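Local coordinates for succinylglutamate desuccinylase (Vibrio parahaemolyticus, PDB 2BCO), which probably hydrolyses N-succinylglutamate to succinate and glutamate, the last step of arginine degradation by the AST pathway, using one zinc ion per subunit, at residues L152-A157 and L216-G221; H163-V168 and H189-L194; D279-F284 and V311-H316. One frame throughout, in Å; residues are numbered along the deposited sequence.

How the contacts relate
Contacts 1 and 2 are buried in the zinc-hydrolase catalytic domain and share a sheet: strand 214-220 of contact 1 lies against strand 165-169 of contact 2, with E219 N 2.8 Å from F166 O. Contact 3, further from the centre of the chain, joins two loops of the hybrid domain and runs from buried aromatics to a salt bridge near the surface. Parallel backbone ladders hold the first two; in contact 3 side chains do nearly all the work. Contact 1 carries the metal chemistry, and contact 2 sets a carboxylate among waters. The domains meet where H163 and F166 of contact 2 pack on F284, with F166 also touching F312.

Contact 1: L152-A157 and L216-G221; sequences LDLHCA and LTMELG. With ZN (zinc ion), chain C.
The zinc site of this AspA/AstE-family hydrolase lies at the end of two neighbouring parallel strands; 152-157 supplies the ligand H155, and 216-220 brings E219 to the same face of the sheet. The ladder runs through D153 N to L216 O, M218 N to D153 O, H155 N to M218 O and L220 N to H155 O, the last at 2.7 Å. Where the chain turns at G221, A157 N still reaches G221 O.

H155 binds zinc through ND1 at 2.3 Å, and H63 and E66 supply further ligands. Its CG lies anti to its own carbonyl carbon (chi1 -62°), which lays the ring across T217, whose methyl CG2 sits over one face, 4.0 Å from the ring centroid and offset toward the rim. On the other side of the imidazole from zinc, NE2 donates to D153 OD1; the modelled bond is very short and its exact length doubtful. D153 OD1 also accepts from a water that lies 2.9 Å from T217 OG1, while OD2 bonds S59.

E219, a predicted active-site residue, bends at chi2 (-65°), bringing its carboxylate back toward the neighbouring strand. OE1 accepts a hydrogen bond at 3.2 Å from a water that is itself 2.6 Å from zinc.

On the reverse face the selenium of M218, modelled as selenomethionine, lies alongside two leucines of the neighbouring strand, 4.0 Å from L154 CD2 and 4.1 Å from L152 CG, packed against helices 179-188 and 235-245. One face is thus hydrocarbon and the other polar: D153 probably orients the zinc-binding imidazole and may make it more electron-rich, while E219 and zinc share a water.

Contact 2: H163-V168 and H189-L194; sequences HYTFAV and HIEAVL
Backbone hydrogen bonds join strand 165-168 to strand 192-194, neighbouring parallel strands of a beta-alpha-beta unit whose crossover is helix 179-188. A167 provides both firm rungs, its N giving to A192 O at 2.8 Å and its O accepting from L194 N.

Side-chain polar contacts precede the ladder, on its N-terminal side. T165 holds OG1 between its backbone N and carbonyl carbon (chi1 59°), a crowded position that turns the hydroxyl to E191 N, which donates to it at 3.2 Å. The E191 side chain then extends past T165, and OE2 takes a weak, bent bond from Y164 N. A water modelled doubtfully close to E191 OE1 also lies 2.8 Å from H163 ND1, and another water joins T165 OG1 to H189 O.

Ring and apolar packing fill in the rest. The methyl CB of A192 stands centrally over one face of the H163 imidazole, 4.0 Å from its centroid. E191 OE1 approaches the edge of that ring, with carboxylate and imidazole planes 86° apart, while H163 NE2 bonds the hydroxyl of Y260. I190 lays CG2 against the backbone of F166, 3.4 Å from its CA, and places CD1 beside T165 CB.

The Y260 bond and the A192 methyl probably hold the H163 ring in its rotation, whereas the E191 carboxylate is met mainly by water.

Contact 3: D279-F284 and V311-H316; sequences DNVENF and VFPNRH
The F284 ring receives the methyl CG2 of V311 squarely on one face, 3.7 Å from the centroid and only 9° off the ring normal. V311 turns its other methyl, CG1, over a face of the F312 ring, toward the rim, so one valine serves two aromatics. At the far end of the contact, the guanidinium of R315 has the D279 carboxylate at its edge and the imidazole nitrogen H316 NE2 over a face.

These groups tie together two irregular loops of the AstE/AspA barrel-sandwich hybrid domain, running in roughly opposite directions: segment 279-284 leads into strand 285-286, and the loop at 311-316 follows on from strand 309-311. At the aromatic end the domain meets the catalytic one. F284 packs edge-to-face with H163 and F166, and the F312 side chain comes to about 5 Å, between nearest atoms, from that of E219, a predicted active-site residue.

Between the ends, N283 swings its amide to the opposite loop, CG lying beside its own backbone N (chi1 -90°). OD1 accepts from F312 N at 2.7 Å, in a nearly straight bond. The buried amide oxygen thereby pins the backbone just where F312 adopts positive phi. Next along, V281 sets CG1 against P313 CG at 4.1 Å, a light apolar touch.

N314 forms an Asx turn, its OD1 accepting from H316 N, just where R315 projects back to form a salt bridge with D279. The R315 chain is extended from CG to NE, and its guanidinium lies within 18° of the carboxylate plane. NH2 adds only a weak bond to OD2 at 3.4 Å, whereas NE meets the syn side of D279 OD1 at 2.8 Å.

Contact 1: L152-A157 and L216-G221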
ATOM      1  N   LEU A 152       3.712  -4.927  -1.974  1.00 11.35           N
ATOM      2  CA  LEU A 152       2.479  -4.659  -1.261  1.00  9.84           C
ATOM      3  C   LEU A 152       2.783  -3.618  -0.186  1.00  9.67           C
ATOM      4  O   LEU A 152       3.449  -3.912   0.808  1.00  9.52           O
ATOM      5  CB  LEU A 152       1.954  -5.949  -0.626  1.00  7.39           C
ATOM      6  CG  LEU A 152       1.207  -6.979  -1.482  1.00 11.69           C
ATOM      7  CD1 LEU A 152       1.805  -7.107  -2.860  1.00 15.54           C
ATOM      8  CD2 LEU A 152       1.254  -8.314  -0.780  1.00  6.65           C
ATOM      9  N   ASP A 153       2.317  -2.394  -0.414  1.00 11.43           N
ATOM     10  CA  ASP A 153       2.515  -1.293   0.529  1.00 11.85           C
ATOM     11  C   ASP A 153       1.265  -1.183   1.402  1.00 11.40           C
ATOM     12  O   ASP A 153       0.202  -0.786   0.922  1.00 12.91           O
ATOM     13  CB  ASP A 153       2.725   0.025  -0.220  1.00  6.84           C
ATOM     14  CG  ASP A 153       3.148   1.141   0.705  1.00  6.23           C
ATOM     15  OD1 ASP A 153       3.022   2.328   0.342  1.00  4.94           O
ATOM     16  OD2 ASP A 153       3.622   0.819   1.809  1.00 10.86           O
ATOM     17  N   LEU A 154       1.406  -1.497   2.685  1.00 13.43           N
ATOM     18  CA  LEU A 154       0.265  -1.506   3.607  1.00 13.05           C
ATOM     19  C   LEU A 154      -0.039  -0.217   4.377  1.00 15.32           C
ATOM     20  O   LEU A 154       0.777   0.263   5.172  1.00 14.06           O
ATOM     21  CB  LEU A 154       0.443  -2.665   4.584  1.00  8.80           C
ATOM     22  CG  LEU A 154       0.993  -3.942   3.933  1.00  9.13           C
ATOM     23  CD1 LEU A 154       1.061  -5.069   4.979  1.00  5.03           C
ATOM     24  CD2 LEU A 154       0.088  -4.349   2.747  1.00  6.57           C
ATOM     25  N   HIS A 155      -1.241   0.310   4.153  1.00 11.03           N
ATOM     26  CA  HIS A 155      -1.695   1.541   4.782  1.00  9.56           C
ATOM     27  C   HIS A 155      -3.023   1.355   5.530  1.00 11.82           C
ATOM     28  O   HIS A 155      -3.549   0.239   5.619  1.00  9.90           O
ATOM     29  CB  HIS A 155      -1.854   2.626   3.709  1.00  9.14           C
ATOM     30  CG  HIS A 155      -0.574   2.974   3.012  1.00 11.19           C
ATOM     31  ND1 HIS A 155      -0.026   4.240   3.052  1.00 11.71           N
ATOM     32  CD2 HIS A 155       0.277   2.222   2.283  1.00 13.58           C
ATOM     33  CE1 HIS A 155       1.110   4.250   2.381  1.00 11.44           C
ATOM     34  NE2 HIS A 155       1.320   3.037   1.903  1.00 17.35           N
ATOM     35  N   CYS A 156      -3.524   2.455   6.091  1.00 10.08           N
ATOM     36  CA  CYS A 156      -4.806   2.498   6.797  1.00 13.28           C
ATOM     37  C   CYS A 156      -5.455   3.803   6.353  1.00 16.30           C
ATOM     38  O   CYS A 156      -4.766   4.805   6.171  1.00 19.22           O
ATOM     39  CB  CYS A 156      -4.620   2.537   8.317  1.00  9.39           C
ATOM     40  SG  CYS A 156      -3.985   1.039   9.024  1.00 11.86           S
ATOM     41  N   ALA A 157      -6.771   3.792   6.171  1.00 16.40           N
ATOM     42  CA  ALA A 157      -7.485   4.989   5.751  1.00 17.78           C
ATOM     43  C   ALA A 157      -7.608   5.974   6.908  1.00 20.08           C
ATOM     44  O   ALA A 157      -7.578   5.581   8.075  1.00 19.51           O
ATOM     45  CB  ALA A 157      -8.867   4.621   5.228  1.00 16.04           C
ATOM     46  N   LEU A 216       0.648  -2.635  -5.186  1.00  7.93           N
ATOM     47  CA  LEU A 216      -0.586  -2.053  -4.703  1.00  8.57           C
ATOM     48  C   LEU A 216      -0.324  -1.249  -3.458  1.00  6.95           C
ATOM     49  O   LEU A 216       0.630  -1.495  -2.721  1.00 11.65           O
ATOM     50  CB  LEU A 216      -1.604  -3.134  -4.322  1.00  7.78           C
ATOM     51  CG  LEU A 216      -2.113  -4.202  -5.285  1.00  9.34           C
ATOM     52  CD1 LEU A 216      -2.768  -5.314  -4.459  1.00  4.05           C
ATOM     53  CD2 LEU A 216      -3.103  -3.589  -6.273  1.00  6.05           C
ATOM     54  N   THR A 217      -1.200  -0.290  -3.225  1.00 10.05           N
ATOM     55  CA  THR A 217      -1.174   0.486  -2.004  1.00 10.36           C
ATOM     56  C   THR A 217      -2.464  -0.064  -1.410  1.00 10.34           C
ATOM     57  O   THR A 217      -3.528   0.064  -2.015  1.00 10.74           O
ATOM     58  CB  THR A 217      -1.318   1.980  -2.269  1.00  7.74           C
ATOM     59  OG1 THR A 217      -0.169   2.436  -2.990  1.00 10.90           O
ATOM     60  CG2 THR A 217      -1.426   2.744  -0.945  1.00 10.63           C
HETATM   61  N   MSE A 218      -2.375  -0.710  -0.259  1.00 10.74           N
HETATM   62  CA  MSE A 218      -3.563  -1.292   0.353  1.00 11.81           C
HETATM   63  C   MSE A 218      -4.044  -0.548   1.604  1.00 11.36           C
HETATM   64  O   MSE A 218      -3.286  -0.352   2.554  1.00 13.61           O
HETATM   65  CB  MSE A 218      -3.292  -2.771   0.674  1.00  7.17           C
HETATM   66  CG  MSE A 218      -2.881  -3.586  -0.553  1.00  7.86           C
HETATM   67 SE   MSE A 218      -2.389  -5.427  -0.193  1.00 29.94          SE
HETATM   68  CE  MSE A 218      -4.144  -6.213  -0.389  1.00 17.40           C
ATOM     69  N   GLU A 219      -5.306  -0.127   1.587  1.00 16.55           N
ATOM     70  CA  GLU A 219      -5.913   0.577   2.718  1.00 15.96           C
ATOM     71  C   GLU A 219      -6.587  -0.457   3.628  1.00 15.55           C
ATOM     72  O   GLU A 219      -7.711  -0.901   3.364  1.00 15.11           O
ATOM     73  CB  GLU A 219      -6.958   1.572   2.221  1.00 24.46           C
ATOM     74  CG  GLU A 219      -6.473   2.546   1.156  1.00 32.74           C
ATOM     75  CD  GLU A 219      -5.402   3.512   1.653  1.00 35.32           C
ATOM     76  OE1 GLU A 219      -5.500   4.002   2.798  1.00 38.69           O
ATOM     77  OE2 GLU A 219      -4.470   3.801   0.881  1.00 38.31           O
ATOM     78  N   LEU A 220      -5.885  -0.832   4.693  1.00 12.84           N
ATOM     79  CA  LEU A 220      -6.356  -1.825   5.656  1.00 10.39           C
ATOM     80  C   LEU A 220      -6.938  -1.195   6.915  1.00 12.15           C
ATOM     81  O   LEU A 220      -6.212  -0.878   7.863  1.00 12.57           O
ATOM     82  CB  LEU A 220      -5.202  -2.743   6.061  1.00  6.93           C
ATOM     83  CG  LEU A 220      -4.724  -3.827   5.101  1.00 14.92           C
ATOM     84  CD1 LEU A 220      -4.952  -3.412   3.669  1.00 14.50           C
ATOM     85  CD2 LEU A 220      -3.257  -4.125   5.369  1.00  8.70           C
ATOM     86  N   GLY A 221      -8.248  -1.021   6.933  1.00 12.73           N
ATOM     87  CA  GLY A 221      -8.870  -0.451   8.104  1.00 15.08           C
ATOM     88  C   GLY A 221      -8.575   1.024   8.292  1.00 13.97           C
ATOM     89  O   GLY A 221      -8.248   1.734   7.343  1.00 13.72           O
TER
HETATM   90 ZN    ZN C 501      -1.327   5.654   4.315  1.00 46.01          ZN
HETATM   91  O   HOH W   1       2.227   3.601  -1.760  1.00 15.76           O
HETATM   92  O   HOH W   2      -3.634   6.525   3.625  1.00 20.89           O

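Contact 2: H163-V168 and H189-L194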
ATOM      1  N   HIS A 163     -16.286   0.681   2.087  1.00 16.66           N
ATOM      2  CA  HIS A 163     -15.302  -0.353   1.777  1.00 13.49           C
ATOM      3  C   HIS A 163     -14.268  -0.314   2.900  1.00 14.49           C
ATOM      4  O   HIS A 163     -13.359   0.521   2.875  1.00 15.65           O
ATOM      5  CB  HIS A 163     -14.601  -0.081   0.445  1.00  9.35           C
ATOM      6  CG  HIS A 163     -15.515  -0.054  -0.741  1.00 10.71           C
ATOM      7  ND1 HIS A 163     -16.507  -0.991  -0.945  1.00 10.43           N
ATOM      8  CD2 HIS A 163     -15.557   0.774  -1.816  1.00  9.92           C
ATOM      9  CE1 HIS A 163     -17.120  -0.742  -2.090  1.00  8.47           C
ATOM     10  NE2 HIS A 163     -16.562   0.324  -2.638  1.00  8.67           N
ATOM     11  N   TYR A 164     -14.413  -1.192   3.894  1.00 13.10           N
ATOM     12  CA  TYR A 164     -13.478  -1.217   5.019  1.00 12.32           C
ATOM     13  C   TYR A 164     -12.045  -1.415   4.516  1.00 12.78           C
ATOM     14  O   TYR A 164     -11.102  -0.835   5.061  1.00 13.36           O
ATOM     15  CB  TYR A 164     -13.852  -2.328   5.999  1.00 17.01           C
ATOM     16  CG  TYR A 164     -12.916  -2.428   7.178  1.00 15.28           C
ATOM     17  CD1 TYR A 164     -12.937  -1.474   8.199  1.00 17.61           C
ATOM     18  CD2 TYR A 164     -12.003  -3.471   7.274  1.00 15.85           C
ATOM     19  CE1 TYR A 164     -12.060  -1.566   9.296  1.00 16.02           C
ATOM     20  CE2 TYR A 164     -11.123  -3.571   8.359  1.00 18.59           C
ATOM     21  CZ  TYR A 164     -11.161  -2.616   9.368  1.00 17.34           C
ATOM     22  OH  TYR A 164     -10.311  -2.732  10.449  1.00 19.68           O
ATOM     23  N   THR A 165     -11.896  -2.251   3.489  1.00 13.94           N
ATOM     24  CA  THR A 165     -10.603  -2.497   2.853  1.00 12.04           C
ATOM     25  C   THR A 165     -10.740  -2.225   1.357  1.00 12.05           C
ATOM     26  O   THR A 165     -11.796  -2.463   0.764  1.00 11.98           O
ATOM     27  CB  THR A 165     -10.113  -3.967   2.995  1.00 13.13           C
ATOM     28  OG1 THR A 165     -11.079  -4.858   2.420  1.00 13.61           O
ATOM     29  CG2 THR A 165      -9.869  -4.327   4.447  1.00 12.95           C
ATOM     30  N   PHE A 166      -9.674  -1.700   0.764  1.00  6.31           N
ATOM     31  CA  PHE A 166      -9.631  -1.442  -0.666  1.00  5.13           C
ATOM     32  C   PHE A 166      -8.187  -1.208  -1.064  1.00  5.28           C
ATOM     33  O   PHE A 166      -7.335  -1.005  -0.204  1.00  6.13           O
ATOM     34  CB  PHE A 166     -10.550  -0.270  -1.072  1.00  5.09           C
ATOM     35  CG  PHE A 166     -10.052   1.100  -0.684  1.00  9.44           C
ATOM     36  CD1 PHE A 166      -9.233   1.828  -1.545  1.00  8.27           C
ATOM     37  CD2 PHE A 166     -10.486   1.709   0.493  1.00  8.01           C
ATOM     38  CE1 PHE A 166      -8.858   3.147  -1.247  1.00 11.53           C
ATOM     39  CE2 PHE A 166     -10.113   3.031   0.800  1.00 12.06           C
ATOM     40  CZ  PHE A 166      -9.300   3.749  -0.078  1.00 11.67           C
ATOM     41  N   ALA A 167      -7.904  -1.258  -2.361  1.00  9.24           N
ATOM     42  CA  ALA A 167      -6.541  -1.083  -2.833  1.00  8.28           C
ATOM     43  C   ALA A 167      -6.474  -0.185  -4.050  1.00  9.96           C
ATOM     44  O   ALA A 167      -7.474   0.035  -4.741  1.00 11.30           O
ATOM     45  CB  ALA A 167      -5.928  -2.448  -3.158  1.00  2.10           C
ATOM     46  N   VAL A 168      -5.278   0.323  -4.309  1.00 11.46           N
ATOM     47  CA  VAL A 168      -5.039   1.195  -5.441  1.00 12.12           C
ATOM     48  C   VAL A 168      -3.912   0.625  -6.294  1.00 14.64           C
ATOM     49  O   VAL A 168      -2.808   0.398  -5.801  1.00 14.24           O
ATOM     50  CB  VAL A 168      -4.656   2.616  -4.976  1.00 10.36           C
ATOM     51  CG1 VAL A 168      -4.327   3.479  -6.173  1.00 11.97           C
ATOM     52  CG2 VAL A 168      -5.797   3.225  -4.183  1.00 11.05           C
ATOM     53  N   HIS A 189      -9.979 -10.850   0.414  1.00 10.78           N
ATOM     54  CA  HIS A 189     -11.278 -10.264   0.721  1.00 11.76           C
ATOM     55  C   HIS A 189     -11.260  -8.739   0.702  1.00 10.93           C
ATOM     56  O   HIS A 189     -12.050  -8.096   1.397  1.00  8.61           O
ATOM     57  CB  HIS A 189     -11.782 -10.755   2.079  1.00 18.77           C
ATOM     58  CG  HIS A 189     -12.294 -12.160   2.065  1.00 24.03           C
ATOM     59  ND1 HIS A 189     -12.007 -13.045   1.045  1.00 25.42           N
ATOM     60  CD2 HIS A 189     -13.053 -12.848   2.951  1.00 25.33           C
ATOM     61  CE1 HIS A 189     -12.563 -14.211   1.305  1.00 26.76           C
ATOM     62  NE2 HIS A 189     -13.205 -14.120   2.459  1.00 27.62           N
ATOM     63  N   ILE A 190     -10.359  -8.166  -0.096  1.00  7.85           N
ATOM     64  CA  ILE A 190     -10.273  -6.715  -0.227  1.00  6.33           C
ATOM     65  C   ILE A 190     -11.519  -6.343  -1.025  1.00  9.41           C
ATOM     66  O   ILE A 190     -11.707  -6.785  -2.158  1.00 11.64           O
ATOM     67  CB  ILE A 190      -8.997  -6.300  -0.984  1.00  5.41           C
ATOM     68  CG1 ILE A 190      -7.776  -6.828  -0.227  1.00  3.93           C
ATOM     69  CG2 ILE A 190      -8.917  -4.781  -1.097  1.00  5.01           C
ATOM     70  CD1 ILE A 190      -7.554  -6.144   1.147  1.00  2.10           C
ATOM     71  N   GLU A 191     -12.381  -5.548  -0.413  1.00 12.08           N
ATOM     72  CA  GLU A 191     -13.646  -5.169  -1.018  1.00 14.34           C
ATOM     73  C   GLU A 191     -13.609  -4.469  -2.365  1.00 13.84           C
ATOM     74  O   GLU A 191     -14.511  -4.658  -3.177  1.00 12.86           O
ATOM     75  CB  GLU A 191     -14.441  -4.342  -0.014  1.00 18.58           C
ATOM     76  CG  GLU A 191     -14.716  -5.116   1.269  1.00 22.11           C
ATOM     77  CD  GLU A 191     -15.325  -4.259   2.354  1.00 27.78           C
ATOM     78  OE1 GLU A 191     -16.336  -3.580   2.070  1.00 28.73           O
ATOM     79  OE2 GLU A 191     -14.804  -4.272   3.494  1.00 32.26           O
ATOM     80  N   ALA A 192     -12.579  -3.668  -2.615  1.00 12.14           N
ATOM     81  CA  ALA A 192     -12.500  -2.966  -3.883  1.00 12.43           C
ATOM     82  C   ALA A 192     -11.082  -2.575  -4.268  1.00 14.61           C
ATOM     83  O   ALA A 192     -10.211  -2.419  -3.404  1.00 12.84           O
ATOM     84  CB  ALA A 192     -13.375  -1.727  -3.836  1.00 11.05           C
ATOM     85  N   VAL A 193     -10.857  -2.440  -5.576  1.00 10.44           N
ATOM     86  CA  VAL A 193      -9.561  -2.020  -6.090  1.00 12.35           C
ATOM     87  C   VAL A 193      -9.768  -0.865  -7.061  1.00 10.70           C
ATOM     88  O   VAL A 193     -10.583  -0.948  -7.973  1.00  7.68           O
ATOM     89  CB  VAL A 193      -8.823  -3.146  -6.838  1.00 25.00           C
ATOM     90  CG1 VAL A 193      -7.401  -2.693  -7.168  1.00 21.07           C
ATOM     91  CG2 VAL A 193      -8.790  -4.401  -5.980  1.00 31.57           C
ATOM     92  N   LEU A 194      -9.042   0.221  -6.840  1.00 11.39           N
ATOM     93  CA  LEU A 194      -9.132   1.398  -7.695  1.00 10.52           C
ATOM     94  C   LEU A 194      -7.940   1.326  -8.671  1.00  9.85           C
ATOM     95  O   LEU A 194      -6.786   1.226  -8.251  1.00  7.31           O
ATOM     96  CB  LEU A 194      -9.039   2.669  -6.840  1.00 12.18           C
ATOM     97  CG  LEU A 194      -9.587   4.008  -7.360  1.00 16.30           C
ATOM     98  CD1 LEU A 194      -8.738   5.136  -6.790  1.00 12.75           C
ATOM     99  CD2 LEU A 194      -9.580   4.061  -8.883  1.00 15.72           C
TER
HETATM  100  O   HOH W   3     -17.774  -3.269   0.168  1.00 23.28           O
HETATM  101  O   HOH W   4     -17.304  -2.781   4.619  1.00 25.80           O
HETATM  102  O   HOH W   5     -12.530  -6.711   4.051  1.00 21.09           O

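Contact 3: D279-F284 and V311-H316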
ATOM      1  N   ASP A 279     -15.588  17.369   6.921  1.00 38.10           N
ATOM      2  CA  ASP A 279     -14.247  16.808   6.824  1.00 37.31           C
ATOM      3  C   ASP A 279     -14.196  15.307   7.101  1.00 35.32           C
ATOM      4  O   ASP A 279     -13.270  14.634   6.656  1.00 36.95           O
ATOM      5  CB  ASP A 279     -13.291  17.550   7.764  1.00 32.99           C
ATOM      6  CG  ASP A 279     -13.069  18.988   7.342  1.00 35.99           C
ATOM      7  OD1 ASP A 279     -12.975  19.237   6.121  1.00 34.31           O
ATOM      8  OD2 ASP A 279     -12.983  19.868   8.226  1.00 38.84           O
ATOM      9  N   ASN A 280     -15.174  14.782   7.835  1.00 24.06           N
ATOM     10  CA  ASN A 280     -15.208  13.350   8.120  1.00 22.27           C
ATOM     11  C   ASN A 280     -15.923  12.604   6.989  1.00 19.58           C
ATOM     12  O   ASN A 280     -16.422  11.490   7.170  1.00 18.05           O
ATOM     13  CB  ASN A 280     -15.903  13.074   9.462  1.00 33.35           C
ATOM     14  CG  ASN A 280     -17.309  13.654   9.529  1.00 35.31           C
ATOM     15  OD1 ASN A 280     -17.875  14.081   8.520  1.00 38.25           O
ATOM     16  ND2 ASN A 280     -17.883  13.663  10.725  1.00 35.27           N
ATOM     17  N   VAL A 281     -15.973  13.239   5.823  1.00 22.31           N
ATOM     18  CA  VAL A 281     -16.604  12.656   4.645  1.00 21.73           C
ATOM     19  C   VAL A 281     -15.950  11.303   4.334  1.00 20.57           C
ATOM     20  O   VAL A 281     -14.729  11.185   4.323  1.00 23.33           O
ATOM     21  CB  VAL A 281     -16.439  13.592   3.431  1.00 16.65           C
ATOM     22  CG1 VAL A 281     -14.959  13.854   3.178  1.00 16.91           C
ATOM     23  CG2 VAL A 281     -17.107  12.996   2.210  1.00 16.45           C
ATOM     24  N   GLU A 282     -16.764  10.288   4.077  1.00 15.52           N
ATOM     25  CA  GLU A 282     -16.254   8.949   3.791  1.00 13.67           C
ATOM     26  C   GLU A 282     -15.713   8.784   2.375  1.00 13.19           C
ATOM     27  O   GLU A 282     -16.153   9.470   1.446  1.00 11.91           O
ATOM     28  CB  GLU A 282     -17.362   7.908   4.026  1.00 18.91           C
ATOM     29  CG  GLU A 282     -17.634   7.585   5.491  1.00 21.96           C
ATOM     30  CD  GLU A 282     -18.797   6.613   5.687  1.00 27.18           C
ATOM     31  OE1 GLU A 282     -18.961   5.683   4.867  1.00 26.57           O
ATOM     32  OE2 GLU A 282     -19.549   6.774   6.676  1.00 32.36           O
ATOM     33  N   ASN A 283     -14.739   7.889   2.217  1.00 16.54           N
ATOM     34  CA  ASN A 283     -14.198   7.599   0.900  1.00 15.75           C
ATOM     35  C   ASN A 283     -15.302   6.835   0.181  1.00 15.03           C
ATOM     36  O   ASN A 283     -16.082   6.112   0.810  1.00 17.26           O
ATOM     37  CB  ASN A 283     -12.938   6.731   0.981  1.00 16.34           C
ATOM     38  CG  ASN A 283     -11.665   7.556   1.078  1.00 17.46           C
ATOM     39  OD1 ASN A 283     -11.514   8.562   0.385  1.00 21.00           O
ATOM     40  ND2 ASN A 283     -10.735   7.122   1.923  1.00 13.52           N
ATOM     41  N   PHE A 284     -15.367   6.998  -1.131  1.00 12.96           N
ATOM     42  CA  PHE A 284     -16.390   6.354  -1.950  1.00 14.49           C
ATOM     43  C   PHE A 284     -17.794   6.812  -1.604  1.00 15.24           C
ATOM     44  O   PHE A 284     -18.731   6.018  -1.624  1.00 15.71           O
ATOM     45  CB  PHE A 284     -16.322   4.829  -1.838  1.00 17.38           C
ATOM     46  CG  PHE A 284     -15.055   4.244  -2.376  1.00 16.30           C
ATOM     47  CD1 PHE A 284     -13.946   4.066  -1.552  1.00 15.84           C
ATOM     48  CD2 PHE A 284     -14.951   3.906  -3.723  1.00 14.70           C
ATOM     49  CE1 PHE A 284     -12.750   3.557  -2.060  1.00 14.86           C
ATOM     50  CE2 PHE A 284     -13.763   3.396  -4.243  1.00 13.82           C
ATOM     51  CZ  PHE A 284     -12.661   3.223  -3.408  1.00 15.64           C
ATOM     52  N   VAL A 311     -13.289   9.966  -3.906  1.00 16.66           N
ATOM     53  CA  VAL A 311     -12.248   9.249  -3.162  1.00 16.91           C
ATOM     54  C   VAL A 311     -11.050  10.162  -2.866  1.00 17.55           C
ATOM     55  O   VAL A 311     -10.629  10.938  -3.723  1.00 17.83           O
ATOM     56  CB  VAL A 311     -11.743   8.016  -3.968  1.00 16.85           C
ATOM     57  CG1 VAL A 311     -10.643   7.314  -3.210  1.00 17.60           C
ATOM     58  CG2 VAL A 311     -12.882   7.053  -4.226  1.00 15.61           C
ATOM     59  N   PHE A 312     -10.499  10.069  -1.656  1.00 23.38           N
ATOM     60  CA  PHE A 312      -9.341  10.894  -1.276  1.00 24.49           C
ATOM     61  C   PHE A 312      -9.614  12.395  -1.397  1.00 26.16           C
ATOM     62  O   PHE A 312      -8.936  13.096  -2.143  1.00 29.42           O
ATOM     63  CB  PHE A 312      -8.119  10.564  -2.153  1.00 16.86           C
ATOM     64  CG  PHE A 312      -7.724   9.113  -2.146  1.00 17.66           C
ATOM     65  CD1 PHE A 312      -7.431   8.456  -3.336  1.00 18.33           C
ATOM     66  CD2 PHE A 312      -7.641   8.399  -0.953  1.00 18.31           C
ATOM     67  CE1 PHE A 312      -7.044   7.108  -3.339  1.00 22.72           C
ATOM     68  CE2 PHE A 312      -7.256   7.052  -0.939  1.00 19.36           C
ATOM     69  CZ  PHE A 312      -6.963   6.402  -2.133  1.00 21.41           C
ATOM     70  N   PRO A 313     -10.619  12.909  -0.679  1.00 22.53           N
ATOM     71  CA  PRO A 313     -10.889  14.350  -0.780  1.00 23.46           C
ATOM     72  C   PRO A 313      -9.916  15.120   0.110  1.00 24.12           C
ATOM     73  O   PRO A 313      -9.589  14.669   1.202  1.00 22.40           O
ATOM     74  CB  PRO A 313     -12.323  14.483  -0.260  1.00 18.69           C
ATOM     75  CG  PRO A 313     -12.878  13.081  -0.319  1.00 21.47           C
ATOM     76  CD  PRO A 313     -11.702  12.221   0.036  1.00 19.74           C
ATOM     77  N   ASN A 314      -9.457  16.276  -0.354  1.00 31.43           N
ATOM     78  CA  ASN A 314      -8.532  17.093   0.433  1.00 34.63           C
ATOM     79  C   ASN A 314      -8.638  18.553  -0.000  1.00 35.06           C
ATOM     80  O   ASN A 314      -8.123  18.933  -1.051  1.00 35.83           O
ATOM     81  CB  ASN A 314      -7.093  16.600   0.247  1.00 37.79           C
ATOM     82  CG  ASN A 314      -6.146  17.162   1.291  1.00 38.27           C
ATOM     83  OD1 ASN A 314      -6.195  18.352   1.620  1.00 36.56           O
ATOM     84  ND2 ASN A 314      -5.269  16.309   1.810  1.00 35.60           N
ATOM     85  N   ARG A 315      -9.306  19.360   0.819  1.00 32.54           N
ATOM     86  CA  ARG A 315      -9.509  20.778   0.526  1.00 34.38           C
ATOM     87  C   ARG A 315      -8.293  21.654   0.834  1.00 37.07           C
ATOM     88  O   ARG A 315      -8.238  22.813   0.421  1.00 38.12           O
ATOM     89  CB  ARG A 315     -10.713  21.296   1.313  1.00 31.25           C
ATOM     90  CG  ARG A 315     -10.548  21.249   2.834  1.00 28.16           C
ATOM     91  CD  ARG A 315     -11.886  21.454   3.528  1.00 25.81           C
ATOM     92  NE  ARG A 315     -11.782  21.488   4.981  1.00 23.89           N
ATOM     93  CZ  ARG A 315     -11.260  22.498   5.673  1.00 22.74           C
ATOM     94  NH1 ARG A 315     -10.793  23.566   5.045  1.00 22.44           N
ATOM     95  NH2 ARG A 315     -11.210  22.441   6.994  1.00 21.36           N
ATOM     96  N   HIS A 316      -7.320  21.104   1.554  1.00 48.02           N
ATOM     97  CA  HIS A 316      -6.123  21.856   1.906  1.00 51.05           C
ATOM     98  C   HIS A 316      -5.069  21.789   0.808  1.00 52.67           C
ATOM     99  O   HIS A 316      -4.094  22.542   0.820  1.00 53.56           O
ATOM    100  CB  HIS A 316      -5.550  21.331   3.219  1.00 41.04           C
ATOM    101  CG  HIS A 316      -6.529  21.350   4.349  1.00 41.79           C
ATOM    102  ND1 HIS A 316      -7.166  20.212   4.801  1.00 42.37           N
ATOM    103  CD2 HIS A 316      -6.994  22.368   5.108  1.00 41.73           C
ATOM    104  CE1 HIS A 316      -7.978  20.531   5.791  1.00 43.19           C
ATOM    105  NE2 HIS A 316      -7.894  21.834   6.000  1.00 43.68           N
TER